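Local coordinates for protein aromatic-amino-acid:2-oxoglutarate transaminase (Candida albicans, PDB 6HND) that probably transfers amino groups between aromatic amino acids and 2-oxo acids such as 2-oxoglutarate, using pyridoxal 5'-phosphate as cofactor, at residues Y415-S420 against G426-I431; I467-G472 against K507-A512. All coordinates share one frame; numbering follows the deposited sequence.

Both contacts pack a helix near opposite edges of the same four-stranded antiparallel sheet, whose order is 428-430, 438-443, 488-492, 470-471. Interaction 1 sets the end of helix 392-418 on one outermost strand; interaction 2 sets helix 499-518 against I467 and V469, just before the opposite outermost strand 470-471. Their centres lie about 12 Å apart, and they meet where S420 CB comes 3.5 Å from T510 CB. Both are apolar; in interaction 2 an isoleucine methyl also lies on the helix backbone. Interaction 1 is buried within one subunit. Interaction 2 is partly buried at the dimer interface, where R508 adds a salt bridge to E504 of its own helix and a hydrogen bond to K37 of the second subunit.

Interaction 1 of 2, residues Y415-S420 against G426-I431; sequences YSIFES and GYVDVI
A helix end packs here on the edge strand 428-430 of the small antiparallel sheet, and V430 is the residue on which I417 and F418 converge. Its CG2 methyl is the shared point, 3.7 Å from I417 CG2 and equally 3.7 Å from F418 CE1. The isoleucine uses its short branch: CG2 stands anti to the backbone N while CG1 (chi1 -71°) lies beside that N, which leaves CG2 facing the strand. I417 CG2 also lies 4.3 Å from V428 CG2, a looser touch. F418 works differently, since its CA-CB bond does not aim at the strand; its CE1 corner comes near V430 CG2, obliquely to the ring. Edge-to-face stacks with Y423 and Y291 further hem in this ring.

The turn leaving the helix is tied by I417 O, which accepts both S420 N at 3.0 Å and S420 OG at 2.6 Å, the hydroxyl lying in the carbonyl plane. S420 is also the N-cap of helix 421-424, its OG being bonded to Y423 N. That short helix ends in a Schellman motif at G426, after which the chain enters the strand. Along one edge of the strand, backbone hydrogen bonds pair D429 with K442 of strand 438-443. Alternate strand residues V428 and V430 thus face helix 392-418, an arrangement that belongs to the alpha/beta small domain of fold type I aminotransferases.

Interaction 2 of 2, residues I467-G472 against K507-A512; sequences ILVVPG and KRLTDA
I467 and R508 bring strand and helix together at their closest, with CA atoms 6.1 Å apart, in the alpha/beta small domain of the aminotransferase fold, where I467 and V469 pack on helix 499-518. The first shell centres on I467: its CB lies 3.9 Å from R508 CB, and its CG2 methyl sits 3.8 Å from L509 N, against the helix backbone itself. With CG1 anti to the backbone N (chi1 -173°), CG2 is placed between that N and the carbonyl carbon, and from there it reaches the R508-L509 peptide. CG1 makes a looser approach to L509 CB at 4.4 Å. Two residues on, V469 CG1 comes 4.3 Å from L509 CD1, so L509 is touched at both its root and one branch end.

A second shell surrounds these groups. L491 of strand 488-492 touches both V469 and L509, F441 backs L509, and L462 of helix 451-465 touches V469. Outward, the sheet continues into the dimer: I467 and L468 pair in parallel with a strand of the second subunit, whose L41 packs on I467 and whose L39 packs on R508. R508 NE forms a salt bridge with E504, while NH1 bonds G466 O, next to I467, and K37 O of the second subunit. Within the helix, one turn apart, K507 NZ meets the syn lone pair of D511 OD2 at 2.8 Å.

Interaction 1 of 2, residues Y415-S420 against G426-I431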
# COMPACT_ATOMS: atom_id res chain seq x y z
N TYR B 415 26.49 -5.53 -28.81
CA TYR B 415 27.33 -6.36 -29.71
C TYR B 415 26.40 -7.16 -30.64
O TYR B 415 26.47 -7.01 -31.87
CB TYR B 415 28.29 -7.24 -28.89
CG TYR B 415 29.16 -8.17 -29.70
CD1 TYR B 415 30.28 -7.70 -30.36
CD2 TYR B 415 28.89 -9.53 -29.79
CE1 TYR B 415 31.08 -8.54 -31.12
CE2 TYR B 415 29.68 -10.39 -30.54
CZ TYR B 415 30.78 -9.88 -31.21
OH TYR B 415 31.58 -10.70 -31.96
N SER B 416 25.46 -7.92 -30.07
CA SER B 416 24.52 -8.77 -30.84
C SER B 416 23.90 -7.95 -31.97
O SER B 416 23.57 -8.54 -33.00
CB SER B 416 23.46 -9.41 -29.98
OG SER B 416 22.51 -8.45 -29.56
N ILE B 417 23.76 -6.63 -31.79
CA ILE B 417 23.06 -5.73 -32.76
C ILE B 417 24.10 -5.24 -33.77
O ILE B 417 23.80 -5.28 -35.00
CB ILE B 417 22.31 -4.59 -32.04
CG1 ILE B 417 21.08 -5.10 -31.28
CG2 ILE B 417 21.93 -3.47 -33.02
CD1 ILE B 417 20.57 -4.15 -30.21
N PHE B 418 25.27 -4.80 -33.29
CA PHE B 418 26.33 -4.19 -34.14
C PHE B 418 26.84 -5.21 -35.18
O PHE B 418 27.19 -4.78 -36.30
CB PHE B 418 27.47 -3.63 -33.27
CG PHE B 418 27.10 -2.42 -32.45
CD1 PHE B 418 26.21 -1.46 -32.94
CD2 PHE B 418 27.66 -2.21 -31.20
CE1 PHE B 418 25.89 -0.34 -32.19
CE2 PHE B 418 27.36 -1.09 -30.46
CZ PHE B 418 26.46 -0.16 -30.94
N GLU B 419 26.91 -6.49 -34.81
CA GLU B 419 27.33 -7.64 -35.66
C GLU B 419 26.27 -7.96 -36.73
O GLU B 419 26.60 -8.71 -37.63
CB GLU B 419 27.54 -8.88 -34.79
CG GLU B 419 28.81 -8.82 -33.95
CD GLU B 419 30.11 -8.92 -34.74
OE1 GLU B 419 30.40 -10.00 -35.29
OE2 GLU B 419 30.80 -7.91 -34.84
N SER B 420 25.03 -7.47 -36.58
CA SER B 420 23.87 -7.77 -37.47
C SER B 420 23.99 -7.06 -38.82
O SER B 420 24.56 -5.94 -38.88
CB SER B 420 22.56 -7.40 -36.79
OG SER B 420 22.26 -6.01 -36.96
N GLY B 426 22.34 -0.08 -41.99
CA GLY B 426 21.75 1.18 -41.49
C GLY B 426 20.23 1.12 -41.31
O GLY B 426 19.64 2.17 -41.20
N TYR B 427 19.63 -0.06 -41.22
CA TYR B 427 18.16 -0.20 -41.01
C TYR B 427 17.84 0.11 -39.54
O TYR B 427 16.73 0.58 -39.22
CB TYR B 427 17.65 -1.59 -41.37
CG TYR B 427 17.86 -2.07 -42.79
CD1 TYR B 427 18.01 -1.21 -43.86
CD2 TYR B 427 17.86 -3.43 -43.05
CE1 TYR B 427 18.18 -1.69 -45.15
CE2 TYR B 427 18.04 -3.92 -44.33
CZ TYR B 427 18.20 -3.06 -45.39
OH TYR B 427 18.38 -3.59 -46.63
N VAL B 428 18.78 -0.19 -38.64
CA VAL B 428 18.58 -0.02 -37.18
C VAL B 428 19.80 0.71 -36.62
O VAL B 428 20.89 0.65 -37.24
CB VAL B 428 18.34 -1.36 -36.47
CG1 VAL B 428 17.13 -2.11 -37.04
CG2 VAL B 428 19.59 -2.24 -36.47
N ASP B 429 19.60 1.40 -35.51
CA ASP B 429 20.69 2.02 -34.72
C ASP B 429 20.30 1.85 -33.26
O ASP B 429 19.14 1.43 -33.02
CB ASP B 429 20.89 3.50 -35.07
CG ASP B 429 22.29 4.02 -34.76
OD1 ASP B 429 23.03 3.33 -34.06
OD2 ASP B 429 22.61 5.11 -35.24
N VAL B 430 21.23 2.15 -32.36
CA VAL B 430 21.06 2.01 -30.90
C VAL B 430 21.63 3.26 -30.26
O VAL B 430 22.73 3.67 -30.68
CB VAL B 430 21.77 0.76 -30.37
CG1 VAL B 430 20.87 -0.01 -29.45
CG2 VAL B 430 22.24 -0.14 -31.50
N ILE B 431 20.91 3.83 -29.30
CA ILE B 431 21.47 4.75 -28.28
C ILE B 431 22.19 3.90 -27.23
O ILE B 431 21.55 2.98 -26.71
CB ILE B 431 20.39 5.63 -27.64
CG1 ILE B 431 19.47 6.28 -28.69
CG2 ILE B 431 21.05 6.67 -26.74
CD1 ILE B 431 20.21 7.10 -29.74

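Interaction 2 of 2, residues I467-G472 against K507-A512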
# COMPACT_ATOMS: atom_id res chain seq x y z
N ILE B 467 10.69 -12.59 -30.56
CA ILE B 467 11.33 -11.55 -29.71
C ILE B 467 10.26 -10.52 -29.33
O ILE B 467 9.65 -9.89 -30.25
CB ILE B 467 12.59 -10.96 -30.41
CG1 ILE B 467 13.37 -10.01 -29.51
CG2 ILE B 467 12.23 -10.31 -31.74
CD1 ILE B 467 13.84 -10.62 -28.20
N LEU B 468 9.99 -10.40 -28.03
CA LEU B 468 9.01 -9.42 -27.49
C LEU B 468 9.73 -8.11 -27.12
O LEU B 468 10.78 -8.17 -26.43
CB LEU B 468 8.31 -10.03 -26.28
CG LEU B 468 7.60 -11.38 -26.50
CD1 LEU B 468 6.89 -11.82 -25.22
CD2 LEU B 468 6.62 -11.33 -27.68
N VAL B 469 9.19 -6.97 -27.56
CA VAL B 469 9.69 -5.61 -27.25
C VAL B 469 8.50 -4.68 -27.02
O VAL B 469 7.36 -5.13 -27.20
CB VAL B 469 10.62 -5.06 -28.35
CG1 VAL B 469 11.83 -5.94 -28.53
CG2 VAL B 469 9.89 -4.86 -29.67
N VAL B 470 8.77 -3.44 -26.59
CA VAL B 470 7.75 -2.38 -26.36
C VAL B 470 7.97 -1.33 -27.42
O VAL B 470 9.04 -0.76 -27.48
CB VAL B 470 7.87 -1.80 -24.94
CG1 VAL B 470 6.87 -0.68 -24.71
CG2 VAL B 470 7.68 -2.88 -23.91
N PRO B 471 6.97 -1.05 -28.29
CA PRO B 471 7.05 0.07 -29.22
C PRO B 471 6.92 1.41 -28.47
O PRO B 471 6.18 1.48 -27.49
CB PRO B 471 5.85 -0.16 -30.15
CG PRO B 471 4.84 -0.84 -29.27
CD PRO B 471 5.68 -1.74 -28.39
N GLY B 472 7.65 2.42 -28.93
CA GLY B 472 7.69 3.76 -28.31
C GLY B 472 6.32 4.42 -28.31
O GLY B 472 6.04 5.18 -27.37
N LYS B 507 19.77 -11.24 -32.01
CA LYS B 507 19.72 -11.91 -33.34
C LYS B 507 18.27 -11.98 -33.87
O LYS B 507 18.02 -11.58 -35.01
CB LYS B 507 20.35 -13.29 -33.21
CG LYS B 507 20.53 -14.01 -34.55
CD LYS B 507 21.08 -15.41 -34.40
CE LYS B 507 21.06 -16.16 -35.71
NZ LYS B 507 19.69 -16.24 -36.27
N ARG B 508 17.31 -12.45 -33.09
CA ARG B 508 15.90 -12.51 -33.56
C ARG B 508 15.41 -11.09 -33.90
O ARG B 508 14.68 -10.92 -34.90
CB ARG B 508 15.04 -13.20 -32.50
CG ARG B 508 15.40 -14.66 -32.26
CD ARG B 508 14.40 -15.25 -31.27
NE ARG B 508 14.69 -16.62 -30.85
CZ ARG B 508 13.92 -17.35 -30.04
NH1 ARG B 508 12.80 -16.87 -29.51
NH2 ARG B 508 14.28 -18.58 -29.73
N LEU B 509 15.77 -10.10 -33.08
CA LEU B 509 15.36 -8.68 -33.24
C LEU B 509 15.77 -8.22 -34.63
O LEU B 509 14.91 -7.78 -35.41
CB LEU B 509 16.05 -7.84 -32.17
CG LEU B 509 15.71 -6.36 -32.16
CD1 LEU B 509 14.21 -6.14 -32.07
CD2 LEU B 509 16.43 -5.67 -31.00
N THR B 510 17.05 -8.38 -34.91
CA THR B 510 17.74 -7.83 -36.09
C THR B 510 17.40 -8.65 -37.35
O THR B 510 17.28 -8.00 -38.41
CB THR B 510 19.22 -7.72 -35.76
OG1 THR B 510 19.65 -8.98 -35.26
CG2 THR B 510 19.45 -6.64 -34.73
N ASP B 511 17.25 -9.98 -37.23
CA ASP B 511 16.78 -10.87 -38.32
C ASP B 511 15.38 -10.41 -38.76
O ASP B 511 15.13 -10.27 -39.98
CB ASP B 511 16.67 -12.33 -37.87
CG ASP B 511 17.97 -13.12 -37.69
OD1 ASP B 511 19.06 -12.64 -38.10
OD2 ASP B 511 17.86 -14.24 -37.13
N ALA B 512 14.48 -10.20 -37.81
CA ALA B 512 13.10 -9.74 -38.09
C ALA B 512 13.11 -8.38 -38.80
O ALA B 512 12.34 -8.21 -39.75
CB ALA B 512 12.32 -9.71 -36.80